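Local atomic coordinates of oxygen-independent coproporphyrinogen III oxidase (Escherichia coli, PDB entry 1OLT), a protein that catalyses the oxygen-independent oxidative decarboxylation of two propionate groups of coproporphyrinogen III to vinyl groups in heme biosynthesis, using S-adenosylmethionine and a [4Fe-4S] cluster. Residues P52-V57 / V105-W110; H58-H63 / M324-I329; Q122-M127 / R160-N165. All blocks are in the same frame, centred on the assembly; numbering follows the deposited sequence. Where two conformers were deposited one is given.

Interaction 1. Residues P52-V57 / V105-W110; sequences PLSLYV and VSQLHW. With SAM (S-adenosylmethionine), chain D.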
loop_
_atom_site.group_PDB
_atom_site.type_symbol
_atom_site.label_atom_id
_atom_site.label_comp_id
_atom_site.label_asym_id
_atom_site.label_seq_id
_atom_site.Cartn_x
_atom_site.Cartn_y
_atom_site.Cartn_z
ATOM N N PRO A 52 6.589 -16.091 -10.023
ATOM C CA PRO A 52 5.606 -16.259 -8.971
ATOM C C PRO A 52 4.408 -15.263 -9.170
ATOM O O PRO A 52 4.556 -14.176 -9.727
ATOM C CB PRO A 52 6.385 -15.907 -7.711
ATOM C CG PRO A 52 7.851 -16.026 -8.029
ATOM C CD PRO A 52 7.978 -15.882 -9.514
ATOM N N LEU A 53 3.238 -15.660 -8.698
ATOM C CA LEU A 53 2.040 -14.873 -8.815
ATOM C C LEU A 53 1.619 -14.409 -7.437
ATOM O O LEU A 53 1.551 -15.174 -6.500
ATOM C CB LEU A 53 0.923 -15.718 -9.492
ATOM C CG LEU A 53 -0.367 -15.021 -9.922
ATOM C CD1 LEU A 53 -0.163 -13.886 -10.845
ATOM C CD2 LEU A 53 -1.396 -16.034 -10.572
ATOM N N SER A 54 1.306 -13.137 -7.357
ATOM C CA SER A 54 0.658 -12.485 -6.238
ATOM C C SER A 54 -0.771 -12.076 -6.645
ATOM O O SER A 54 -0.991 -11.671 -7.767
ATOM C CB SER A 54 1.492 -11.234 -5.867
ATOM O OG SER A 54 0.829 -10.541 -4.788
ATOM N N LEU A 55 -1.722 -12.204 -5.745
ATOM C CA LEU A 55 -3.099 -11.899 -6.007
ATOM C C LEU A 55 -3.546 -10.776 -5.100
ATOM O O LEU A 55 -3.254 -10.783 -3.948
ATOM C CB LEU A 55 -3.977 -13.142 -5.770
ATOM C CG LEU A 55 -3.653 -14.355 -6.592
ATOM C CD1 LEU A 55 -4.621 -15.447 -6.220
ATOM C CD2 LEU A 55 -3.706 -14.074 -8.010
ATOM N N TYR A 56 -4.270 -9.818 -5.654
ATOM C CA TYR A 56 -4.932 -8.754 -4.890
ATOM C C TYR A 56 -6.441 -8.815 -5.203
ATOM O O TYR A 56 -6.804 -8.894 -6.358
ATOM C CB TYR A 56 -4.392 -7.357 -5.265
ATOM C CG TYR A 56 -5.159 -6.302 -4.562
ATOM C CD1 TYR A 56 -4.918 -6.022 -3.232
ATOM C CD2 TYR A 56 -6.197 -5.613 -5.202
ATOM C CE1 TYR A 56 -5.744 -5.064 -2.539
ATOM C CE2 TYR A 56 -6.970 -4.638 -4.527
ATOM C CZ TYR A 56 -6.739 -4.386 -3.215
ATOM O OH TYR A 56 -7.522 -3.502 -2.518
ATOM N N VAL A 57 -7.297 -8.799 -4.171
ATOM C CA VAL A 57 -8.730 -8.680 -4.355
ATOM C C VAL A 57 -9.252 -7.413 -3.613
ATOM O O VAL A 57 -8.953 -7.208 -2.411
ATOM C CB VAL A 57 -9.498 -9.914 -3.834
ATOM C CG1 VAL A 57 -10.986 -9.726 -4.129
ATOM C CG2 VAL A 57 -8.966 -11.215 -4.436
ATOM N N VAL A 105 1.135 -19.352 -6.530
ATOM C CA VAL A 105 0.759 -18.134 -5.846
ATOM C C VAL A 105 1.548 -18.079 -4.534
ATOM O O VAL A 105 1.480 -18.989 -3.735
ATOM C CB VAL A 105 -0.729 -18.063 -5.618
ATOM C CG1 VAL A 105 -1.032 -16.920 -4.770
ATOM C CG2 VAL A 105 -1.438 -17.937 -7.005
ATOM N N SER A 106 2.341 -17.025 -4.364
ATOM C CA SER A 106 3.140 -16.815 -3.179
ATOM C C SER A 106 2.521 -15.791 -2.235
ATOM O O SER A 106 2.939 -15.654 -1.070
ATOM C CB SER A 106 4.559 -16.350 -3.595
ATOM O OG SER A 106 4.477 -15.111 -4.304
ATOM N N GLN A 107 1.494 -15.109 -2.714
ATOM C CA GLN A 107 0.935 -13.949 -1.997
ATOM C C GLN A 107 -0.539 -13.669 -2.346
ATOM O O GLN A 107 -0.873 -13.655 -3.528
ATOM C CB GLN A 107 1.753 -12.765 -2.408
ATOM C CG GLN A 107 1.687 -11.591 -1.521
ATOM C CD GLN A 107 2.800 -10.519 -1.893
ATOM O OE1 GLN A 107 3.846 -10.438 -1.232
ATOM N NE2 GLN A 107 2.540 -9.724 -2.955
ATOM N N LEU A 108 -1.383 -13.420 -1.334
ATOM C CA LEU A 108 -2.751 -12.964 -1.544
ATOM C C LEU A 108 -3.028 -11.909 -0.494
ATOM O O LEU A 108 -2.749 -12.124 0.685
ATOM C CB LEU A 108 -3.742 -14.120 -1.351
ATOM C CG LEU A 108 -5.225 -13.779 -1.201
ATOM C CD1 LEU A 108 -5.731 -13.165 -2.453
ATOM C CD2 LEU A 108 -5.985 -15.015 -0.828
ATOM N N HIS A 109 -3.636 -10.804 -0.924
ATOM C CA HIS A 109 -4.099 -9.795 -0.038
ATOM C C HIS A 109 -5.490 -9.302 -0.455
ATOM O O HIS A 109 -5.777 -9.136 -1.649
ATOM C CB HIS A 109 -3.182 -8.628 -0.058
ATOM C CG HIS A 109 -3.586 -7.531 0.871
ATOM N ND1 HIS A 109 -3.077 -7.412 2.118
ATOM C CD2 HIS A 109 -4.477 -6.530 0.740
ATOM C CE1 HIS A 109 -3.586 -6.341 2.715
ATOM N NE2 HIS A 109 -4.421 -5.773 1.891
ATOM N N TRP A 110 -6.320 -9.090 0.545
ATOM C CA TRP A 110 -7.594 -8.463 0.358
ATOM C C TRP A 110 -7.493 -7.054 0.971
ATOM O O TRP A 110 -7.204 -6.900 2.140
ATOM C CB TRP A 110 -8.714 -9.223 1.062
ATOM C CG TRP A 110 -9.014 -10.632 0.510
ATOM C CD1 TRP A 110 -8.381 -11.282 -0.516
ATOM C CD2 TRP A 110 -9.998 -11.548 1.006
ATOM N NE1 TRP A 110 -8.883 -12.544 -0.674
ATOM C CE2 TRP A 110 -9.893 -12.742 0.238
ATOM C CE3 TRP A 110 -10.962 -11.495 2.006
ATOM C CZ2 TRP A 110 -10.698 -13.855 0.467
ATOM C CZ3 TRP A 110 -11.771 -12.637 2.231
ATOM C CH2 TRP A 110 -11.643 -13.765 1.468
HETATM N N SAM D . -3.998 4.497 -0.572
HETATM C CA SAM D . -3.960 4.999 0.814
HETATM C C SAM D . -3.546 6.485 0.874
HETATM O O SAM D . -4.251 7.377 1.384
HETATM O OXT SAM D . -2.473 6.913 0.397
HETATM C CB SAM D . -3.029 4.111 1.682
HETATM C CG SAM D . -3.518 2.647 1.924
HETATM S SD SAM D . -2.594 1.369 1.007
HETATM C CE SAM D . -1.414 0.777 2.273
HETATM C "C5'" SAM D . -3.612 -0.142 0.814
HETATM C "C4'" SAM D . -4.855 0.118 -0.022
HETATM O "O4'" SAM D . -4.403 0.402 -1.337
HETATM C "C3'" SAM D . -5.789 -1.088 -0.170
HETATM O "O3'" SAM D . -6.580 -1.282 0.989
HETATM C "C2'" SAM D . -6.499 -0.700 -1.437
HETATM O "O2'" SAM D . -7.425 0.320 -1.175
HETATM C "C1'" SAM D . -5.351 -0.125 -2.284
HETATM N N9 SAM D . -4.683 -1.138 -3.083
HETATM C C8 SAM D . -3.696 -1.974 -2.697
HETATM N N7 SAM D . -3.369 -2.796 -3.771
HETATM C C5 SAM D . -4.129 -2.475 -4.784
HETATM C C6 SAM D . -4.229 -2.967 -6.056
HETATM N N6 SAM D . -3.453 -3.925 -6.533
HETATM N N1 SAM D . -5.161 -2.408 -6.856
HETATM C C2 SAM D . -5.960 -1.417 -6.429
HETATM N N3 SAM D . -5.893 -0.941 -5.178
HETATM C C4 SAM D . -4.978 -1.461 -4.372
#

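Interaction 2. Residues H58-H63 / M324-I329; sequences HIPFCH and MGVSAI. With SAM (S-adenosylmethionine), chain D; SF4 (iron/sulfur cluster), chain B.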
loop_
_atom_site.group_PDB
_atom_site.type_symbol
_atom_site.label_atom_id
_atom_site.label_comp_id
_atom_site.label_asym_id
_atom_site.label_seq_id
_atom_site.Cartn_x
_atom_site.Cartn_y
_atom_site.Cartn_z
ATOM N N HIS A 58 -9.946 -6.545 -4.343
ATOM C CA HIS A 58 -10.521 -5.341 -3.797
ATOM C C HIS A 58 -11.941 -5.689 -3.301
ATOM O O HIS A 58 -12.725 -6.254 -4.038
ATOM C CB HIS A 58 -10.652 -4.243 -4.810
ATOM C CG HIS A 58 -10.732 -2.893 -4.175
ATOM N ND1 HIS A 58 -9.644 -2.311 -3.566
ATOM C CD2 HIS A 58 -11.763 -2.016 -4.047
ATOM C CE1 HIS A 58 -9.999 -1.112 -3.116
ATOM N NE2 HIS A 58 -11.278 -0.913 -3.398
ATOM N N ILE A 59 -12.215 -5.396 -2.061
ATOM C CA ILE A 59 -13.529 -5.555 -1.473
ATOM C C ILE A 59 -13.984 -4.140 -1.093
ATOM O O ILE A 59 -13.434 -3.543 -0.151
ATOM C CB ILE A 59 -13.504 -6.466 -0.215
ATOM C CG1 ILE A 59 -12.950 -7.872 -0.430
ATOM C CG2 ILE A 59 -14.938 -6.601 0.347
ATOM C CD1 ILE A 59 -13.667 -8.665 -1.445
ATOM N N PRO A 60 -14.900 -3.536 -1.845
ATOM C CA PRO A 60 -15.097 -2.108 -1.659
ATOM C C PRO A 60 -15.999 -1.667 -0.514
ATOM O O PRO A 60 -15.926 -0.500 -0.138
ATOM C CB PRO A 60 -15.705 -1.669 -2.998
ATOM C CG PRO A 60 -16.539 -2.901 -3.461
ATOM C CD PRO A 60 -15.689 -4.046 -3.002
ATOM N N PHE A 61 -16.773 -2.561 0.076
ATOM C CA PHE A 61 -17.829 -2.168 0.952
ATOM C C PHE A 61 -17.345 -1.793 2.358
ATOM O O PHE A 61 -16.466 -2.460 2.926
ATOM C CB PHE A 61 -18.917 -3.293 0.968
ATOM C CG PHE A 61 -19.435 -3.637 -0.372
ATOM C CD1 PHE A 61 -20.159 -2.753 -1.087
ATOM C CD2 PHE A 61 -19.128 -4.868 -0.935
ATOM C CE1 PHE A 61 -20.591 -3.077 -2.381
ATOM C CE2 PHE A 61 -19.553 -5.173 -2.195
ATOM C CZ PHE A 61 -20.302 -4.313 -2.880
ATOM N N CYS A 62 -17.956 -0.747 2.907
ATOM C CA CYS A 62 -17.776 -0.355 4.300
ATOM C C CYS A 62 -19.133 -0.151 4.977
ATOM O O CYS A 62 -20.113 0.215 4.341
ATOM C CB CYS A 62 -16.939 0.911 4.402
ATOM S SG CYS A 62 -15.337 0.828 3.606
ATOM N N HIS A 63 -19.172 -0.345 6.292
ATOM C CA HIS A 63 -20.413 -0.188 7.080
ATOM C C HIS A 63 -20.834 1.291 7.215
ATOM O O HIS A 63 -22.020 1.606 7.217
ATOM C CB HIS A 63 -20.241 -0.787 8.489
ATOM C CG HIS A 63 -20.025 -2.264 8.467
ATOM N ND1 HIS A 63 -20.869 -3.128 7.809
ATOM C CD2 HIS A 63 -19.130 -3.035 9.110
ATOM C CE1 HIS A 63 -20.455 -4.370 7.978
ATOM N NE2 HIS A 63 -19.392 -4.344 8.750
ATOM N N MET A 324 -7.938 -8.321 -8.833
ATOM C CA MET A 324 -9.347 -8.686 -9.163
ATOM C C MET A 324 -10.278 -7.785 -8.372
ATOM O O MET A 324 -9.927 -7.330 -7.277
ATOM C CB MET A 324 -9.613 -10.134 -8.777
ATOM C CG MET A 324 -8.974 -11.202 -9.677
ATOM S SD MET A 324 -8.649 -12.753 -8.737
ATOM C CE MET A 324 -7.063 -12.346 -8.029
ATOM N N GLY A 325 -11.457 -7.507 -8.915
ATOM C CA GLY A 325 -12.454 -6.676 -8.278
ATOM C C GLY A 325 -12.404 -5.204 -8.754
ATOM O O GLY A 325 -11.520 -4.775 -9.531
ATOM N N VAL A 326 -13.395 -4.450 -8.354
ATOM C CA VAL A 326 -13.534 -3.081 -8.782
ATOM C C VAL A 326 -12.276 -2.260 -8.369
ATOM O O VAL A 326 -11.831 -2.359 -7.249
ATOM C CB VAL A 326 -14.875 -2.441 -8.186
ATOM C CG1 VAL A 326 -14.814 -2.256 -6.680
ATOM C CG2 VAL A 326 -15.128 -1.132 -8.816
ATOM N N SER A 327 -11.729 -1.482 -9.312
ATOM C CA SER A 327 -10.543 -0.646 -9.190
ATOM C C SER A 327 -9.212 -1.385 -9.121
ATOM O O SER A 327 -8.187 -0.728 -9.138
ATOM C CB SER A 327 -10.617 0.323 -8.018
ATOM O OG SER A 327 -10.252 -0.278 -6.764
ATOM N N ALA A 328 -9.224 -2.725 -9.115
ATOM C CA ALA A 328 -8.006 -3.479 -8.891
ATOM C C ALA A 328 -6.991 -3.282 -9.982
ATOM O O ALA A 328 -7.293 -3.370 -11.162
ATOM C CB ALA A 328 -8.273 -4.936 -8.664
ATOM N N ILE A 329 -5.772 -2.989 -9.542
ATOM C CA ILE A 329 -4.579 -2.901 -10.411
ATOM C C ILE A 329 -3.737 -4.160 -10.450
ATOM O O ILE A 329 -3.457 -4.763 -9.419
ATOM C CB ILE A 329 -3.700 -1.705 -10.009
ATOM C CG1 ILE A 329 -4.496 -0.412 -10.173
ATOM C CG2 ILE A 329 -2.515 -1.553 -10.957
ATOM C CD1 ILE A 329 -3.896 0.828 -9.379
HETATM N N SAM D . -3.998 4.497 -0.572
HETATM C CA SAM D . -3.960 4.999 0.814
HETATM C C SAM D . -3.546 6.485 0.874
HETATM O O SAM D . -4.251 7.377 1.384
HETATM O OXT SAM D . -2.473 6.913 0.397
HETATM C CB SAM D . -3.029 4.111 1.682
HETATM C CG SAM D . -3.518 2.647 1.924
HETATM S SD SAM D . -2.594 1.369 1.007
HETATM C CE SAM D . -1.414 0.777 2.273
HETATM C "C5'" SAM D . -3.612 -0.142 0.814
HETATM C "C4'" SAM D . -4.855 0.118 -0.022
HETATM O "O4'" SAM D . -4.403 0.402 -1.337
HETATM C "C3'" SAM D . -5.789 -1.088 -0.170
HETATM O "O3'" SAM D . -6.580 -1.282 0.989
HETATM C "C2'" SAM D . -6.499 -0.700 -1.437
HETATM O "O2'" SAM D . -7.425 0.320 -1.175
HETATM C "C1'" SAM D . -5.351 -0.125 -2.284
HETATM N N9 SAM D . -4.683 -1.138 -3.083
HETATM C C8 SAM D . -3.696 -1.974 -2.697
HETATM N N7 SAM D . -3.369 -2.796 -3.771
HETATM C C5 SAM D . -4.129 -2.475 -4.784
HETATM C C6 SAM D . -4.229 -2.967 -6.056
HETATM N N6 SAM D . -3.453 -3.925 -6.533
HETATM N N1 SAM D . -5.161 -2.408 -6.856
HETATM C C2 SAM D . -5.960 -1.417 -6.429
HETATM N N3 SAM D . -5.893 -0.941 -5.178
HETATM C C4 SAM D . -4.978 -1.461 -4.372
HETATM FE FE1 SF4 B . -14.069 2.321 4.843
HETATM FE FE2 SF4 B . -12.206 4.181 4.470
HETATM FE FE3 SF4 B . -11.871 2.151 5.992
HETATM FE FE4 SF4 B . -13.346 3.900 6.615
HETATM S S1 SF4 B . -11.084 4.234 6.407
HETATM S S2 SF4 B . -13.882 1.779 7.003
HETATM S S3 SF4 B . -14.378 4.422 4.861
HETATM S S4 SF4 B . -12.112 2.160 3.839
#

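Interaction 3. Residues Q122-M127 / R160-N165; sequences QISRLM and RAEGFN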
loop_
_atom_site.group_PDB
_atom_site.type_symbol
_atom_site.label_atom_id
_atom_site.label_comp_id
_atom_site.label_asym_id
_atom_site.label_seq_id
_atom_site.Cartn_x
_atom_site.Cartn_y
_atom_site.Cartn_z
ATOM N N GLN A 122 -19.252 -15.694 3.425
ATOM C CA GLN A 122 -18.706 -14.975 2.281
ATOM C C GLN A 122 -17.149 -15.059 2.195
ATOM O O GLN A 122 -16.574 -15.292 1.124
ATOM C CB GLN A 122 -19.186 -13.491 2.320
ATOM C CG GLN A 122 -20.666 -13.411 2.077
ATOM C CD GLN A 122 -21.265 -12.115 2.487
ATOM O OE1 GLN A 122 -20.648 -11.327 3.271
ATOM N NE2 GLN A 122 -22.536 -11.895 2.060
ATOM N N ILE A 123 -16.486 -14.912 3.327
ATOM C CA ILE A 123 -15.029 -15.081 3.406
ATOM C C ILE A 123 -14.708 -16.456 2.899
ATOM O O ILE A 123 -13.816 -16.630 2.065
ATOM C CB ILE A 123 -14.556 -14.944 4.853
ATOM C CG1 ILE A 123 -14.610 -13.492 5.259
ATOM C CG2 ILE A 123 -13.149 -15.485 4.994
ATOM C CD1 ILE A 123 -14.540 -13.259 6.740
ATOM N N SER A 124 -15.418 -17.472 3.408
ATOM C CA SER A 124 -15.145 -18.846 2.976
ATOM C C SER A 124 -15.392 -19.059 1.498
ATOM O O SER A 124 -14.628 -19.793 0.804
ATOM C CB SER A 124 -15.965 -19.893 3.770
ATOM O OG SER A 124 -15.635 -19.875 5.134
ATOM N N ARG A 125 -16.488 -18.478 1.021
ATOM C CA ARG A 125 -16.813 -18.605 -0.396
ATOM C C ARG A 125 -15.680 -18.030 -1.313
ATOM O O ARG A 125 -15.304 -18.636 -2.311
ATOM C CB ARG A 125 -18.138 -17.923 -0.735
ATOM C CG ARG A 125 -18.555 -18.008 -2.210
ATOM C CD ARG A 125 -19.834 -17.202 -2.554
ATOM N NE ARG A 125 -20.003 -17.171 -3.995
ATOM C CZ ARG A 125 -20.821 -16.359 -4.622
ATOM N NH1 ARG A 125 -21.556 -15.497 -3.952
ATOM N NH2 ARG A 125 -20.915 -16.416 -5.961
ATOM N N LEU A 126 -15.209 -16.846 -1.007
ATOM C CA LEU A 126 -14.191 -16.250 -1.798
ATOM C C LEU A 126 -12.891 -16.989 -1.733
ATOM O O LEU A 126 -12.242 -17.169 -2.773
ATOM C CB LEU A 126 -14.024 -14.781 -1.451
ATOM C CG LEU A 126 -12.993 -13.991 -2.238
ATOM C CD1 LEU A 126 -13.165 -14.097 -3.751
ATOM C CD2 LEU A 126 -13.047 -12.594 -1.818
ATOM N N MET A 127 -12.459 -17.383 -0.519
ATOM C CA MET A 127 -11.223 -18.124 -0.392
ATOM C C MET A 127 -11.251 -19.425 -1.193
ATOM O O MET A 127 -10.288 -19.826 -1.805
ATOM C CB MET A 127 -10.908 -18.434 1.055
ATOM C CG MET A 127 -10.371 -17.304 1.806
ATOM S SD MET A 127 -8.848 -16.621 1.018
ATOM C CE MET A 127 -8.013 -18.030 0.609
ATOM N N ARG A 160 -8.059 -17.215 10.341
ATOM C CA ARG A 160 -6.987 -18.140 10.559
ATOM C C ARG A 160 -7.278 -19.552 10.003
ATOM O O ARG A 160 -6.412 -20.185 9.353
ATOM C CB ARG A 160 -6.752 -18.226 12.024
ATOM C CG ARG A 160 -5.449 -18.572 12.295
ATOM C CD ARG A 160 -4.407 -17.380 12.241
ATOM N NE ARG A 160 -3.173 -18.111 12.591
ATOM C CZ ARG A 160 -2.431 -18.742 11.699
ATOM N NH1 ARG A 160 -2.689 -18.649 10.381
ATOM N NH2 ARG A 160 -1.402 -19.422 12.101
ATOM N N ALA A 161 -8.486 -20.054 10.225
ATOM C CA ALA A 161 -8.840 -21.382 9.717
ATOM C C ALA A 161 -8.867 -21.356 8.202
ATOM O O ALA A 161 -8.603 -22.370 7.595
ATOM C CB ALA A 161 -10.260 -21.928 10.302
ATOM N N GLU A 162 -9.169 -20.219 7.609
ATOM C CA GLU A 162 -9.126 -20.063 6.145
ATOM C C GLU A 162 -7.741 -19.818 5.590
ATOM O O GLU A 162 -7.575 -19.797 4.399
ATOM C CB GLU A 162 -10.071 -18.952 5.660
ATOM C CG GLU A 162 -11.533 -19.235 5.926
ATOM C CD GLU A 162 -12.137 -20.332 5.005
ATOM O OE1 GLU A 162 -11.531 -20.654 3.962
ATOM O OE2 GLU A 162 -13.211 -20.856 5.345
ATOM N N GLY A 163 -6.733 -19.683 6.453
ATOM C CA GLY A 163 -5.339 -19.684 6.035
ATOM C C GLY A 163 -4.766 -18.254 6.062
ATOM O O GLY A 163 -3.602 -18.061 5.705
ATOM N N PHE A 164 -5.533 -17.282 6.536
ATOM C CA PHE A 164 -4.935 -15.928 6.685
ATOM C C PHE A 164 -3.861 -15.946 7.764
ATOM O O PHE A 164 -4.065 -16.542 8.805
ATOM C CB PHE A 164 -5.974 -14.883 6.985
ATOM C CG PHE A 164 -6.827 -14.525 5.794
ATOM C CD1 PHE A 164 -7.976 -15.248 5.497
ATOM C CD2 PHE A 164 -6.477 -13.493 4.949
ATOM C CE1 PHE A 164 -8.737 -14.896 4.430
ATOM C CE2 PHE A 164 -7.245 -13.191 3.831
ATOM C CZ PHE A 164 -8.384 -13.872 3.606
ATOM N N ASN A 165 -2.717 -15.344 7.484
ATOM C CA ASN A 165 -1.590 -15.282 8.450
ATOM C C ASN A 165 -1.042 -13.877 8.765
ATOM O O ASN A 165 -0.103 -13.735 9.608
ATOM C CB ASN A 165 -0.463 -16.250 8.053
ATOM C CG ASN A 165 -0.058 -16.155 6.576
ATOM O OD1 ASN A 165 -0.050 -15.093 5.965
ATOM N ND2 ASN A 165 0.319 -17.282 6.025
HETATM O O HOH W 1 -13.298 -21.790 2.126
#

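Interaction 1. Residues P52-V57 / V105-W110
Tyr56 and His109 are partners on two parallel strands of the radical SAM core, and their rings meet on the face of the sheet that carries one of the two bound S-adenosylmethionines, not the one at the cluster. The Tyr56 side chain runs from its strand with CG anti to the backbone N (chi1 175°). Its CB passes 3.8 Å from SAM N6, and CD2 lies 3.4 Å from SAM C6. The purine covers one face of the phenol, with SAM C5 above the ring centre. On the strand side CD1 comes near His109 O, and CE1 abuts the edge of the imidazole, 3.8 Å from His109 CD2. At the tip, OH touches the ribose, 3.2 Å from SAM C2', and is hydrogen-bonded to His58 ND1. The imidazole of His109 is gripped through both nitrogens, by Ser143 and by Glu145, which also binds the S-adenosylmethionine. On this face Gln107 NE2, in the conformer given, donates to Ser54 OG (2.6 Å).

From Ser54 on the backbones form a parallel ladder: Leu55 N to Gln107 O (2.8 Å), His109 N to Leu55 O and Val57 N to His109 O (3.0 Å). Before it, Ser106 is the extra residue of a beta bulge, its N bonded to Leu53 O. On the other face Leu55 CB meets Leu108 CD1, and Val57 lies alongside Trp110 CD1. Strand 320-324 borders 53-57 and strand 140-146 borders 105-110, while helix 120-133 covers Leu108 and Trp110.

Interaction 2. Residues H58-H63 / M324-I329
His58, four residues before Cys62, the first cysteine of the CX3CX2C motif of radical SAM enzymes, meets the type II beta turn Gly325 to Ala328. One backbone hydrogen bond joins the segments: His58 N to Met324 O, 3.0 Å and nearly straight at 167°. Within the turn Ala328 N closes back on Gly325 O, and Gly325 has a positive phi (96°).

The polar contacts gather on the imidazole. Ser327 OG sits over the centre of one ring face, while the hydroxyl itself donates to Val326 O at 2.7 Å. That same carbonyl comes within 3.2 Å of His58 CD2. Besides its bond to Tyr56, the ring is fixed at NE2 by Asn72 O, and its edge is turned to the ribose, with His58 CE1 3.5 Å from SAM O2'.

The apolar packing is chiefly that of Pro60 on Val326, whose CG and CG1 are 3.7 Å apart; Tyr85 of helix 80-96 lies against the same proline.

Each segment also reaches a ligand. Cys62 SG binds iron FE1 of the cluster at 2.3 Å. Just past the turn the backbone of Ile329 reads the adenine rim with a pair of almost linear bonds: Ile329 N gives its hydrogen to SAM N1 at 2.8 Å, and SAM N6 gives one to Ile329 O at 3.0 Å.

Interaction 3. Residues Q122-M127 / R160-N165
Glu162 has CG anti to the carbonyl carbon (chi1 -64°) and bends at chi2 (-73°), a fold that carries its carboxylate across to Ser124. The serine answers with OG turned beside its own backbone N, and OG donates to Glu162 OE2 at 2.6 Å, approaching from above the carboxylate plane (50° out of it). Ser124 OG is also hydrogen-bonded to Lys120 O in the preceding helical turn. The second carboxylate oxygen is tied in through a water, which donates to Glu162 OE1 at 2.8 Å and to Ser124 O at 2.7 Å; Met127 CB passes Glu162 OE1 at 3.7 Å.

Below the polar pair the contact turns apolar. Ile123 CG2 lies against the methylene Glu162 CG (4.2 Å). In one of two modelled conformers the Met127 sulfur takes up a Met-aromatic position oblique to the Phe164 ring, a contact therefore doubtful in detail. Phe164 also meets Trp110 edge-to-face, which carries the packing into the sheet. Helices 120-133 and 154-161 thus join in the helical layer against the parallel strands of the radical SAM core.

Gly163, with positive phi, ends helix 154-161 in a Schellman motif, and the chain then turns toward strand 166-172; Arg160 NH1 spans this exit to Phe164 O at 3.0 Å. With a hydroxyl and a water both donating to it, the Glu162 carboxylate is probably stabilised as the anion, clasping the C-terminal exit of helix 154-161 to the side of helix 120-133.

Interactions 1 and 2 share strand 53-62 and build the site of one S-adenosylmethionine, the copy that is not at the cluster: 52-57 supplies the surface under the adenine, 324-329 its rim. They join directly, Tyr56 O lying 2.8 Å from Met324 N in a probable hydrogen bond, and Ala328 CB packs on Tyr56 CD2 at 4.1 Å. Beyond that site the same strand runs on, so interaction 2 reaches from this S-adenosylmethionine to the iron-sulfur cluster. Interaction 3 stands behind the sheet, in the helical layer: Leu126 CD2 touches Trp110 CZ2 of interaction 1 at 3.5 Å and Ile59 CD1 of interaction 2 at 4.0 Å. Its Phe164 side chain remains about 12 Å from a bound S-adenosylmethionine.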